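Local coordinates for TOXN (Bacillus thuringiensis, PDB 4ATO), which cleaves RNA within A-rich sequences as the endoribonuclease toxin of a type III toxin-antitoxin system and is inhibited by its antitoxin RNA ToxI, at residues A[133-136]-A[137-141]. Sequence-based numbering, arbitrary orientation.
Sequences EKVY and KDVTV
The carbonyl oxygen of Tyr136 takes two bonds from a single residue one turn further on, Thr140. The amide N of Thr140 reaches Tyr136 O at 3.1 Å, and the hydroxyl OG1 of Thr140 donates to the same Tyr136 O at 2.9 Å. The two donors come in from opposite faces of the carbonyl plane, both tilted out of it, and so clamp the oxygen between them. Thr140 is the first residue past helix 108-139 to leave helical backbone angles, so the pair of bonds lies at the helix's C-terminal end. With chi1 at 68°, OG1 of Thr140 sits between its own N and carbonyl carbon and faces back to the preceding turn, while the other branch, CG2, reaches the tyrosine ring. Thr140 CG2 lies over the middle of one ring face, 4.0 Å from the centroid of the Tyr136 ring and only 11° off the normal, a clean CH-pi contact. The ring can receive it because CG of Tyr136 is anti to the backbone N (chi1 -178°), and its far end is held as well: its OH is hydrogen-bonded to Glu163 OE2 and Asn47 ND2. One residue earlier, the regular helical bond from Val139 N to Val135 O is short, 2.8 Å, and the two valines meet loosely through their CG2 methyls at 4.5 Å. Lys134 turns elsewhere, its NZ pairing with a phosphate of the bound RNA. Asp138 OD1 hydrogen-bonds Gln149 NE2 of helix 147-155. On the buried side, Val135 packs on Val84 and Met87 of strand 78-89, and Val135 and Val139 both touch Phe159 at the start of helix 159-169, so the end of the long helix packs against strand 78-89 and both C-terminal helices.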
loop_
_atom_site.group_PDB
_atom_site.type_symbol
_atom_site.label_atom_id
_atom_site.label_comp_id
_atom_site.label_asym_id
_atom_site.label_seq_id
_atom_site.Cartn_x
_atom_site.Cartn_y
_atom_site.Cartn_z
ATOM N N GLU A 133 -13.512 -19.848 10.949
ATOM C CA GLU A 133 -14.655 -20.235 10.135
ATOM C C GLU A 133 -14.341 -21.443 9.274
ATOM O O GLU A 133 -15.170 -22.346 9.149
ATOM C CB GLU A 133 -15.134 -19.075 9.260
ATOM C CG GLU A 133 -15.424 -17.805 10.055
ATOM C CD GLU A 133 -16.056 -16.705 9.219
ATOM O OE1 GLU A 133 -15.805 -16.646 7.990
ATOM O OE2 GLU A 133 -16.812 -15.899 9.801
ATOM N N LYS A 134 -13.143 -21.468 8.693
ATOM C CA LYS A 134 -12.750 -22.585 7.835
ATOM C C LYS A 134 -12.699 -23.882 8.626
ATOM O O LYS A 134 -13.245 -24.896 8.175
ATOM C CB LYS A 134 -11.402 -22.337 7.136
ATOM C CG LYS A 134 -11.456 -21.304 6.025
ATOM C CD LYS A 134 -10.076 -21.096 5.402
ATOM C CE LYS A 134 -10.026 -19.856 4.510
ATOM N NZ LYS A 134 -11.090 -19.801 3.469
ATOM N N VAL A 135 -12.058 -23.871 9.799
ATOM C CA VAL A 135 -11.948 -25.142 10.523
ATOM C C VAL A 135 -13.253 -25.600 11.169
ATOM O O VAL A 135 -13.561 -26.790 11.153
ATOM C CB VAL A 135 -10.729 -25.253 11.494
ATOM C CG1 VAL A 135 -9.744 -24.136 11.288
ATOM C CG2 VAL A 135 -11.165 -25.390 12.954
ATOM N N TYR A 136 -14.031 -24.665 11.709
ATOM C CA TYR A 136 -15.320 -25.023 12.286
ATOM C C TYR A 136 -16.199 -25.701 11.236
ATOM O O TYR A 136 -16.824 -26.718 11.507
ATOM C CB TYR A 136 -16.048 -23.799 12.829
ATOM C CG TYR A 136 -17.378 -24.146 13.474
ATOM C CD1 TYR A 136 -17.442 -24.472 14.817
ATOM C CD2 TYR A 136 -18.564 -24.147 12.738
ATOM C CE1 TYR A 136 -18.635 -24.787 15.421
ATOM C CE2 TYR A 136 -19.772 -24.472 13.339
ATOM C CZ TYR A 136 -19.796 -24.789 14.685
ATOM O OH TYR A 136 -20.978 -25.107 15.320
ATOM N N LYS A 137 -16.242 -25.120 10.041
ATOM C CA LYS A 137 -17.012 -25.691 8.942
ATOM C C LYS A 137 -16.549 -27.111 8.635
ATOM O O LYS A 137 -17.359 -28.039 8.577
ATOM C CB LYS A 137 -16.881 -24.827 7.684
ATOM C CG LYS A 137 -18.203 -24.371 7.083
ATOM C CD LYS A 137 -18.913 -23.365 7.991
ATOM C CE LYS A 137 -20.208 -22.842 7.367
ATOM N NZ LYS A 137 -21.236 -23.912 7.176
ATOM N N ASP A 138 -15.243 -27.282 8.446
ATOM C CA ASP A 138 -14.709 -28.592 8.074
ATOM C C ASP A 138 -14.820 -29.653 9.165
ATOM O O ASP A 138 -15.019 -30.832 8.869
ATOM C CB ASP A 138 -13.268 -28.479 7.589
ATOM C CG ASP A 138 -13.179 -28.303 6.093
ATOM O OD1 ASP A 138 -14.227 -28.412 5.423
ATOM O OD2 ASP A 138 -12.068 -28.068 5.585
ATOM N N VAL A 139 -14.683 -29.248 10.422
ATOM C CA VAL A 139 -14.773 -30.209 11.511
ATOM C C VAL A 139 -16.209 -30.717 11.646
ATOM O O VAL A 139 -16.434 -31.895 11.932
ATOM C CB VAL A 139 -14.243 -29.629 12.848
ATOM C CG1 VAL A 139 -14.711 -30.467 14.042
ATOM C CG2 VAL A 139 -12.722 -29.557 12.819
ATOM N N THR A 140 -17.169 -29.829 11.400
ATOM C CA THR A 140 -18.583 -30.140 11.589
ATOM C C THR A 140 -19.301 -30.638 10.328
ATOM O O THR A 140 -20.532 -30.664 10.297
ATOM C CB THR A 140 -19.373 -28.912 12.124
ATOM O OG1 THR A 140 -19.424 -27.889 11.121
ATOM C CG2 THR A 140 -18.745 -28.351 13.392
ATOM N N VAL A 141 -18.574 -30.990 9.288
ATOM C CA VAL A 141 -19.237 -31.482 8.106
ATOM C C VAL A 141 -19.696 -32.875 8.393
ATOM O O VAL A 141 -19.283 -33.483 9.353
ATOM C CB VAL A 141 -18.323 -31.609 6.878
ATOM C CG1 VAL A 141 -17.873 -30.272 6.368
ATOM C CG2 VAL A 141 -17.169 -32.543 7.145
#